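PDB 6GZW: Dye type peroxidase A from Streptomyces lividans 1326, which probably uses a haem cofactor to reduce hydrogen peroxide while oxidising dyes and other substrates, as in other dye-decolourising peroxidases. Local coordinates for residues A47-L50 against R51-S54; A57-M61 against A62-A66; R143-Q146 against R147-G150; R227-L230 against D231-E234. All coordinates share one frame; numbering follows the deposited sequence.

Interaction 1: A47-L50 against R51-S54; sequences AALL and RRWS
Leu49 lays its CD1 methyl over the face of the Trp53 indole one helical turn further on. CD1 stands 3.6 Å from the centroid of the five-membered ring of Trp53 and 16° off its normal, a CH-pi contact, while CD2 reaches the six-membered ring near CZ2 and CH2. The branch arrives there because CG of Leu49 is anti to the backbone N (chi1 172°). Leu50 meets the same indole obliquely, its CD2 lying 4.1 Å from CE3 of Trp53.

Beneath the side chains runs ordinary alpha-helical bonding, from Arg51 N to Ala47 O through to Ser54 N to Leu50 O. At the last step the acceptor is shared: Ser54 OG donates to Leu50 O at 2.7 Å, from the opposite face of the carbonyl plane to Ser54 N, and two bonds therefore grip one oxygen. OG also bonds to the backbone N of Val370.

The two arginines fold back along the helix, each bent at chi3. The Arg51 guanidinium has Ala47 O and Ala48 CA over one face, and that of Arg52 covers Leu49 CA while its NE bonds to Asp148 O. Within the helix 43-61, Trp53 is buried, its NE1 bonded to Ile145 O of the helix 135-149 and its side chain touching Leu126 and Val128 of the strand 126-132; Leu50 and Ala47 pack on Leu375 of the helix 372-375.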
loop_
_atom_site.group_PDB
_atom_site.type_symbol
_atom_site.label_atom_id
_atom_site.label_comp_id
_atom_site.label_asym_id
_atom_site.label_seq_id
_atom_site.Cartn_x
_atom_site.Cartn_y
_atom_site.Cartn_z
ATOM N N ALA A 47 -29.398 -0.068 11.450
ATOM C CA ALA A 47 -29.578 1.374 11.582
ATOM C C ALA A 47 -28.580 1.965 12.578
ATOM O O ALA A 47 -27.922 2.957 12.296
ATOM C CB ALA A 47 -31.018 1.705 11.977
ATOM N N ALA A 48 -28.427 1.317 13.732
ATOM C CA ALA A 48 -27.436 1.732 14.720
ATOM C C ALA A 48 -25.986 1.682 14.179
ATOM O O ALA A 48 -25.180 2.549 14.498
ATOM C CB ALA A 48 -27.554 0.891 15.984
ATOM N N LEU A 49 -25.688 0.687 13.341
ATOM C CA LEU A 49 -24.364 0.554 12.743
ATOM C C LEU A 49 -24.061 1.704 11.775
ATOM O O LEU A 49 -22.994 2.293 11.831
ATOM C CB LEU A 49 -24.230 -0.798 12.037
ATOM C CG LEU A 49 -22.961 -1.012 11.194
ATOM C CD1 LEU A 49 -21.729 -0.895 12.068
ATOM C CD2 LEU A 49 -22.984 -2.394 10.600
ATOM N N LEU A 50 -25.016 2.030 10.910
ATOM C CA LEU A 50 -24.826 3.147 9.992
ATOM C C LEU A 50 -24.728 4.482 10.748
ATOM O O LEU A 50 -23.993 5.363 10.330
ATOM C CB LEU A 50 -25.913 3.196 8.905
ATOM C CG LEU A 50 -25.655 2.436 7.598
ATOM C CD1 LEU A 50 -24.552 3.092 6.773
ATOM C CD2 LEU A 50 -25.349 0.967 7.860
ATOM N N ARG A 51 -25.449 4.637 11.864
ATOM C CA ARG A 51 -25.230 5.804 12.741
ATOM C C ARG A 51 -23.792 5.897 13.258
ATOM O O ARG A 51 -23.152 6.959 13.171
ATOM C CB ARG A 51 -26.210 5.838 13.945
ATOM C CG ARG A 51 -27.499 6.573 13.658
ATOM C CD ARG A 51 -28.368 6.862 14.900
ATOM N NE ARG A 51 -28.827 5.667 15.650
ATOM C CZ ARG A 51 -29.730 4.745 15.261
ATOM N NH1 ARG A 51 -30.333 4.791 14.073
ATOM N NH2 ARG A 51 -30.033 3.734 16.084
ATOM N N ARG A 52 -23.284 4.790 13.808
ATOM C CA ARG A 52 -21.912 4.733 14.308
ATOM C C ARG A 52 -20.953 5.063 13.171
ATOM O O ARG A 52 -20.078 5.917 13.306
ATOM C CB ARG A 52 -21.538 3.346 14.863
ATOM C CG ARG A 52 -22.043 3.059 16.247
ATOM C CD ARG A 52 -21.363 1.862 16.895
ATOM N NE ARG A 52 -21.492 0.558 16.216
ATOM C CZ ARG A 52 -22.580 -0.217 16.197
ATOM N NH1 ARG A 52 -23.745 0.170 16.761
ATOM N NH2 ARG A 52 -22.514 -1.398 15.612
ATOM N N TRP A 53 -21.128 4.357 12.066
ATOM C CA TRP A 53 -20.209 4.495 10.947
ATOM C C TRP A 53 -20.207 5.923 10.417
ATOM O O TRP A 53 -19.153 6.459 10.111
ATOM C CB TRP A 53 -20.579 3.546 9.798
ATOM C CG TRP A 53 -20.021 2.181 9.890
ATOM C CD1 TRP A 53 -19.044 1.721 10.743
ATOM C CD2 TRP A 53 -20.333 1.096 9.027
ATOM N NE1 TRP A 53 -18.774 0.399 10.478
ATOM C CE2 TRP A 53 -19.541 -0.012 9.432
ATOM C CE3 TRP A 53 -21.232 0.926 7.975
ATOM C CZ2 TRP A 53 -19.610 -1.243 8.798
ATOM C CZ3 TRP A 53 -21.299 -0.301 7.357
ATOM C CH2 TRP A 53 -20.474 -1.356 7.746
ATOM N N SER A 54 -21.393 6.525 10.314
ATOM C CA SER A 54 -21.498 7.904 9.819
ATOM C C SER A 54 -20.826 8.906 10.743
ATOM O O SER A 54 -20.163 9.805 10.296
ATOM C CB SER A 54 -22.962 8.292 9.588
ATOM O OG SER A 54 -23.609 7.448 8.640
#

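Interaction 2: A57-M61 against A62-A66; sequences ARRLM and AGEPA
Gly63 takes a positive phi of 75° and serves as the C-prime residue of a Schellman motif, which ends the helix carrying Arg59 and Leu60. The motif has its two defining bonds: Glu64 N reaches back to Arg59 O at 3.0 Å, and Gly63 N to Leu60 O, the latter from above the carbonyl plane. Ala62 N makes weak bonds to both Arg58 O and Arg59 O as the helix unwinds.

Past this turn the chain doubles back beside the helix, and a water joins the two parts. It accepts from Arg59 NH1 at 2.8 Å, lying at the edge of the guanidinium and in its plane, and donates to Glu64 OE1 and Pro65 O. Arg59 is extended from CG to NE, which carries its end past the Glu64 carboxylate to this water. OE1 of Glu64 also forms a long salt bridge to Arg58 NH1, 3.7 Å away, with the two flat groups turned 79° apart. NH2 of Arg58 lies over the centre of the Arg59 guanidinium, and Asp55 forms salt bridges to both arginines, which probably offsets their like charges.

Leu60 CD1 lies against the backbone of the returning chain, 3.6 Å from Ala66 N, and makes a looser apolar contact with CB of Ala66. The contact caps the C-terminal end of the helix 43-61: Leu60 packs on His140, Ala141 and Ala144 of the helix 135-149, and Ala57 on Val84 and Phe86 of the strand 83-89.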
loop_
_atom_site.group_PDB
_atom_site.type_symbol
_atom_site.label_atom_id
_atom_site.label_comp_id
_atom_site.label_asym_id
_atom_site.label_seq_id
_atom_site.Cartn_x
_atom_site.Cartn_y
_atom_site.Cartn_z
ATOM N N ALA A 57 -17.089 8.410 10.253
ATOM C CA ALA A 57 -16.679 9.035 9.012
ATOM C C ALA A 57 -16.591 10.565 9.128
ATOM O O ALA A 57 -15.617 11.172 8.694
ATOM C CB ALA A 57 -17.628 8.668 7.889
ATOM N N ARG A 58 -17.630 11.186 9.708
ATOM C CA ARG A 58 -17.673 12.627 9.890
ATOM C C ARG A 58 -16.457 13.134 10.649
ATOM O O ARG A 58 -15.758 14.047 10.203
ATOM C CB ARG A 58 -18.967 13.041 10.599
ATOM C CG ARG A 58 -19.283 14.536 10.555
ATOM C CD ARG A 58 -18.834 15.308 11.778
ATOM N NE ARG A 58 -19.292 14.694 13.027
ATOM C CZ ARG A 58 -18.803 14.977 14.227
ATOM N NH1 ARG A 58 -17.841 15.892 14.378
ATOM N NH2 ARG A 58 -19.253 14.313 15.274
ATOM N N ARG A 59 -16.152 12.511 11.795
ATOM C CA ARG A 59 -15.004 12.953 12.575
ATOM C C ARG A 59 -13.714 12.768 11.825
ATOM O O ARG A 59 -12.887 13.701 11.730
ATOM C CB ARG A 59 -14.902 12.178 13.891
ATOM C CG ARG A 59 -16.011 12.450 14.908
ATOM C CD ARG A 59 -16.052 11.415 16.048
ATOM N NE ARG A 59 -17.288 11.533 16.823
ATOM C CZ ARG A 59 -17.522 12.448 17.775
ATOM N NH1 ARG A 59 -16.598 13.321 18.168
ATOM N NH2 ARG A 59 -18.724 12.485 18.346
ATOM N N LEU A 60 -13.513 11.551 11.313
ATOM C CA LEU A 60 -12.222 11.229 10.707
ATOM C C LEU A 60 -11.961 12.035 9.438
ATOM O O LEU A 60 -10.835 12.464 9.199
ATOM C CB LEU A 60 -12.104 9.728 10.448
ATOM C CG LEU A 60 -11.511 8.936 11.620
ATOM C CD1 LEU A 60 -12.204 9.161 12.961
ATOM C CD2 LEU A 60 -11.538 7.474 11.253
ATOM N N MET A 61 -13.008 12.276 8.647
ATOM C CA MET A 61 -12.844 13.103 7.430
ATOM C C MET A 61 -12.485 14.561 7.746
ATOM O O MET A 61 -11.893 15.258 6.930
ATOM C CB MET A 61 -14.078 13.029 6.525
ATOM C CG MET A 61 -14.227 11.693 5.824
ATOM S SD MET A 61 -15.657 11.640 4.746
ATOM C CE MET A 61 -15.258 13.031 3.685
ATOM N N ALA A 62 -12.801 15.010 8.964
ATOM C CA ALA A 62 -12.403 16.340 9.415
ATOM C C ALA A 62 -11.034 16.366 10.094
ATOM O O ALA A 62 -10.597 17.388 10.598
ATOM C CB ALA A 62 -13.478 16.895 10.331
ATOM N N GLY A 63 -10.319 15.247 10.058
ATOM C CA GLY A 63 -9.008 15.153 10.703
ATOM C C GLY A 63 -9.091 15.039 12.220
ATOM O O GLY A 63 -8.066 15.191 12.900
ATOM N N GLU A 64 -10.273 14.704 12.746
ATOM C CA GLU A 64 -10.470 14.566 14.189
ATOM C C GLU A 64 -10.276 13.096 14.586
ATOM O O GLU A 64 -10.459 12.197 13.768
ATOM C CB GLU A 64 -11.878 14.945 14.595
ATOM C CG GLU A 64 -12.211 16.388 14.369
ATOM C CD GLU A 64 -13.639 16.696 14.743
ATOM O OE1 GLU A 64 -14.306 15.889 15.452
ATOM O OE2 GLU A 64 -14.082 17.790 14.337
ATOM N N PRO A 65 -9.931 12.852 15.854
ATOM C CA PRO A 65 -9.908 11.462 16.323
ATOM C C PRO A 65 -11.284 10.860 16.360
ATOM O O PRO A 65 -12.284 11.574 16.307
ATOM C CB PRO A 65 -9.368 11.573 17.765
ATOM C CG PRO A 65 -9.625 12.996 18.177
ATOM C CD PRO A 65 -9.597 13.827 16.915
ATOM N N ALA A 66 -11.346 9.538 16.480
ATOM C CA ALA A 66 -12.580 8.873 16.779
ATOM C C ALA A 66 -13.141 9.444 18.097
ATOM O O ALA A 66 -12.404 9.972 18.909
ATOM C CB ALA A 66 -12.351 7.370 16.902
HETATM O O HOH W 1 -13.907 13.612 17.347
#

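Interaction 3: R143-Q146 against R147-G150; sequences RAIQ and RDAG
Arg143 and Arg147 lie side by side and point the same way, their guanidinium planes only 12° apart. The overlap is of aliphatic chain on flat group: CD of Arg147 sits over the centre of the Arg143 guanidinium, 3.7 Å from CZ. Bends at chi2 and chi3 of Arg147 (-82° and -78°) fold its chain over that face.

Of the polar side-chain bonds, Arg143 NH1 donates to Gln146 OE1 at 2.9 Å, in the amide carbonyl plane and on a lone pair, although the oxygen is tilted 30° out of the guanidinium plane. Salt bridges answer the paired positive charges: Arg143 NE binds Glu234 of the second subunit and NH2 binds Asp231 of that subunit, while Arg147 NH2 binds Glu235 there. The last turns of the helix 135-149 thus carry part of the dimer interface. An alanine in place of Arg143 is likely to leave Glu234 and Asp231 of the second subunit without this charged mate and the chain of Arg147 without the flat group it rests on.

Among the backbone bonds, Arg147 N to Arg143 O and Asp148 N to Ala144 O are regular, but Ala149 N splits weakly between Ile145 O and Gln146 O before Gly150 turns to positive phi (47°). One water donates to both Ala144 O and Asp148 OD1, the latter at 2.6 Å. The second oxygen of Asp148, OD2, bonds to Thr56 OG1 of the helix 43-61.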
loop_
_atom_site.group_PDB
_atom_site.type_symbol
_atom_site.label_atom_id
_atom_site.label_comp_id
_atom_site.label_asym_id
_atom_site.label_seq_id
_atom_site.Cartn_x
_atom_site.Cartn_y
_atom_site.Cartn_z
ATOM N N ARG A 143 -9.596 0.596 10.261
ATOM C CA ARG A 143 -9.671 -0.056 11.547
ATOM C C ARG A 143 -10.836 0.475 12.379
ATOM O O ARG A 143 -11.545 -0.289 13.049
ATOM C CB ARG A 143 -8.329 0.131 12.263
ATOM C CG ARG A 143 -8.199 -0.554 13.627
ATOM C CD ARG A 143 -8.499 -2.049 13.594
ATOM N NE ARG A 143 -8.252 -2.682 14.893
ATOM C CZ ARG A 143 -8.463 -3.967 15.191
ATOM N NH1 ARG A 143 -8.964 -4.821 14.317
ATOM N NH2 ARG A 143 -8.159 -4.402 16.411
ATOM N N ALA A 144 -11.076 1.790 12.319
ATOM C CA ALA A 144 -12.177 2.372 13.093
ATOM C C ALA A 144 -13.534 1.915 12.580
ATOM O O ALA A 144 -14.422 1.548 13.374
ATOM C CB ALA A 144 -12.062 3.871 13.110
ATOM N N ILE A 145 -13.694 1.902 11.259
ATOM C CA ILE A 145 -14.925 1.407 10.653
ATOM C C ILE A 145 -15.106 -0.072 10.985
ATOM O O ILE A 145 -16.182 -0.509 11.411
ATOM C CB ILE A 145 -14.894 1.692 9.141
ATOM C CG1 ILE A 145 -15.015 3.214 8.888
ATOM C CG2 ILE A 145 -15.904 0.867 8.350
ATOM C CD1 ILE A 145 -16.362 3.819 9.245
ATOM N N GLN A 146 -14.045 -0.864 10.841
ATOM C CA GLN A 146 -14.166 -2.283 11.134
ATOM C C GLN A 146 -14.504 -2.585 12.595
ATOM O O GLN A 146 -15.312 -3.470 12.858
ATOM C CB GLN A 146 -12.917 -3.034 10.675
ATOM C CG GLN A 146 -12.861 -4.518 11.049
ATOM C CD GLN A 146 -11.922 -4.776 12.209
ATOM O OE1 GLN A 146 -10.950 -4.040 12.409
ATOM N NE2 GLN A 146 -12.205 -5.809 12.985
ATOM N N ARG A 147 -13.905 -1.841 13.515
ATOM C CA ARG A 147 -14.199 -1.964 14.942
ATOM C C ARG A 147 -15.589 -1.450 15.340
ATOM O O ARG A 147 -16.176 -1.949 16.320
ATOM C CB ARG A 147 -13.108 -1.275 15.761
ATOM C CG ARG A 147 -11.778 -1.987 15.706
ATOM C CD ARG A 147 -11.727 -3.139 16.675
ATOM N NE ARG A 147 -11.496 -2.682 18.038
ATOM C CZ ARG A 147 -11.440 -3.486 19.096
ATOM N NH1 ARG A 147 -11.614 -4.803 18.956
ATOM N NH2 ARG A 147 -11.206 -2.981 20.309
ATOM N N ASP A 148 -16.138 -0.479 14.599
ATOM C CA ASP A 148 -17.554 -0.083 14.786
ATOM C C ASP A 148 -18.541 -1.200 14.479
ATOM O O ASP A 148 -19.661 -1.217 15.035
ATOM C CB ASP A 148 -17.957 1.070 13.873
ATOM C CG ASP A 148 -17.513 2.419 14.358
ATOM O OD1 ASP A 148 -17.135 2.594 15.530
ATOM O OD2 ASP A 148 -17.576 3.349 13.529
ATOM N N ALA A 149 -18.178 -2.109 13.579
ATOM C CA ALA A 149 -19.057 -3.249 13.241
ATOM C C ALA A 149 -19.399 -4.098 14.474
ATOM O O ALA A 149 -20.521 -4.558 14.608
ATOM C CB ALA A 149 -18.459 -4.102 12.143
ATOM N N GLY A 150 -18.444 -4.254 15.383
ATOM C CA GLY A 150 -18.671 -4.972 16.634
ATOM C C GLY A 150 -19.375 -6.304 16.462
ATOM O O GLY A 150 -19.050 -7.070 15.551
HETATM O O HOH W 2 -14.562 2.275 16.016
#

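Interaction 4: R227-L230 against D231-E234; sequences RMLL and DDWE
With CG of Glu234 anti to the carbonyl carbon (chi1 -65°) and the chain extended beyond it, the carboxylate folds back across Leu230, where OE2 rests 3.7 Å from CD2 of Leu230. Trp233 differs, with CG anti to its backbone N (chi1 174°), and its indole leads off from the turn, where NE1 bonds to Met179 O. A loose contact of 4.5 Å joins CD1 of Trp233 to CD2 of Leu230.

Leu229, at the N-cap position, is the centre of an inverse gamma turn that links the strand 219-228 to the short helix 230-233. Its carbonyl oxygen accepts from Trp233 N at 2.8 Å, in the carbonyl plane, and weakly from Asp232 N. Glu234 N follows with a bond to Leu230 O. At the same end of the helix, the side chain of Asp232 runs alongside that of Leu229, with OD2 of Asp232 4.0 Å from CB of Leu229.

Glu234 OE1 forms a salt bridge to Arg143 NE of the second subunit, and Asp231 OD1 one to NH2 of the same arginine, which also packs on Leu230. A glutamine in place of Glu234 would probably leave that arginine's NE without a charged mate. Just upstream, Met228 touches the haem at the end of its strand.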
loop_
_atom_site.group_PDB
_atom_site.type_symbol
_atom_site.label_atom_id
_atom_site.label_comp_id
_atom_site.label_asym_id
_atom_site.label_seq_id
_atom_site.Cartn_x
_atom_site.Cartn_y
_atom_site.Cartn_z
ATOM N N ARG A 227 -7.539 -9.039 -12.143
ATOM C CA ARG A 227 -6.140 -9.339 -12.166
ATOM C C ARG A 227 -5.599 -9.032 -13.530
ATOM O O ARG A 227 -6.251 -9.292 -14.539
ATOM C CB ARG A 227 -5.878 -10.811 -11.827
ATOM C CG ARG A 227 -4.395 -11.178 -11.828
ATOM C CD ARG A 227 -4.115 -12.408 -10.991
ATOM N NE ARG A 227 -4.682 -13.633 -11.569
ATOM C CZ ARG A 227 -4.069 -14.406 -12.453
ATOM N NH1 ARG A 227 -2.879 -14.095 -12.947
ATOM N NH2 ARG A 227 -4.670 -15.519 -12.857
ATOM N N MET A 228 -4.450 -8.403 -13.574
ATOM C CA MET A 228 -3.779 -8.201 -14.841
ATOM C C MET A 228 -2.817 -9.345 -15.089
ATOM O O MET A 228 -2.002 -9.647 -14.264
ATOM C CB MET A 228 -3.046 -6.871 -14.872
ATOM C CG MET A 228 -3.970 -5.665 -14.889
ATOM S SD MET A 228 -3.085 -4.160 -14.457
ATOM C CE MET A 228 -4.239 -2.974 -15.117
ATOM N N LEU A 229 -2.884 -9.954 -16.269
ATOM C CA LEU A 229 -1.993 -11.052 -16.630
ATOM C C LEU A 229 -0.703 -10.425 -17.142
ATOM O O LEU A 229 -0.354 -10.512 -18.318
ATOM C CB LEU A 229 -2.647 -11.973 -17.693
ATOM C CG LEU A 229 -3.974 -12.608 -17.244
ATOM C CD1 LEU A 229 -4.465 -13.610 -18.274
ATOM C CD2 LEU A 229 -3.896 -13.274 -15.889
ATOM N N LEU A 230 0.055 -9.882 -16.192
ATOM C CA LEU A 230 1.242 -9.105 -16.510
ATOM C C LEU A 230 2.341 -9.938 -17.176
ATOM O O LEU A 230 3.096 -9.430 -18.022
ATOM C CB LEU A 230 1.779 -8.435 -15.237
ATOM C CG LEU A 230 0.881 -7.376 -14.595
ATOM C CD1 LEU A 230 1.539 -6.867 -13.336
ATOM C CD2 LEU A 230 0.583 -6.210 -15.548
ATOM N N ASP A 231 2.417 -11.228 -16.816
ATOM C CA ASP A 231 3.424 -12.127 -17.421
ATOM C C ASP A 231 3.200 -12.212 -18.932
ATOM O O ASP A 231 4.157 -12.223 -19.693
ATOM C CB ASP A 231 3.402 -13.533 -16.792
ATOM C CG ASP A 231 3.984 -13.577 -15.386
ATOM O OD1 ASP A 231 4.660 -12.614 -14.977
ATOM O OD2 ASP A 231 3.761 -14.589 -14.680
ATOM N N ASP A 232 1.941 -12.255 -19.375
ATOM C CA ASP A 232 1.665 -12.286 -20.813
ATOM C C ASP A 232 1.694 -10.890 -21.398
ATOM O O ASP A 232 2.204 -10.682 -22.492
ATOM C CB ASP A 232 0.290 -12.903 -21.094
ATOM C CG ASP A 232 0.167 -14.326 -20.592
ATOM O OD1 ASP A 232 1.128 -15.108 -20.665
ATOM O OD2 ASP A 232 -0.909 -14.644 -20.080
ATOM N N TRP A 233 1.110 -9.922 -20.690
ATOM C CA TRP A 233 1.038 -8.533 -21.198
ATOM C C TRP A 233 2.415 -7.950 -21.520
ATOM O O TRP A 233 2.616 -7.285 -22.534
ATOM C CB TRP A 233 0.322 -7.652 -20.159
ATOM C CG TRP A 233 0.299 -6.208 -20.483
ATOM C CD1 TRP A 233 1.019 -5.211 -19.887
ATOM C CD2 TRP A 233 -0.512 -5.577 -21.483
ATOM N NE1 TRP A 233 0.706 -3.993 -20.446
ATOM C CE2 TRP A 233 -0.221 -4.179 -21.435
ATOM C CE3 TRP A 233 -1.461 -6.039 -22.396
ATOM C CZ2 TRP A 233 -0.822 -3.252 -22.291
ATOM C CZ3 TRP A 233 -2.076 -5.071 -23.277
ATOM C CH2 TRP A 233 -1.752 -3.716 -23.190
ATOM N N GLU A 234 3.361 -8.196 -20.626
ATOM C CA GLU A 234 4.702 -7.598 -20.736
ATOM C C GLU A 234 5.593 -8.327 -21.711
ATOM O O GLU A 234 6.723 -7.915 -21.923
ATOM C CB GLU A 234 5.323 -7.470 -19.336
ATOM C CG GLU A 234 4.500 -6.488 -18.512
ATOM C CD GLU A 234 4.797 -6.446 -17.035
ATOM O OE1 GLU A 234 5.672 -7.186 -16.556
ATOM O OE2 GLU A 234 4.124 -5.644 -16.329
#

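How the interactions relate
Interactions 1, 2 and 3 lie on the same side of the chain's centre, all within the N-terminal Dyp-type peroxidase region, whereas interaction 4 belongs to the C-terminal one, its centre about 35 Å from that of interaction 3. Interactions 1 and 2 follow one another on the helix 43-61: the first is mostly buried and rests on indole and methyl packing, the second is partly buried and relies on backbone capping, a water and charges. The helix 135-149 of interaction 3 meets interaction 1 through hydrogen bonds and interaction 2 through methyl packing. Interactions 3 and 4, both partly buried, touch the second subunit and carry complementary charges, arginines against acids, that meet between subunits.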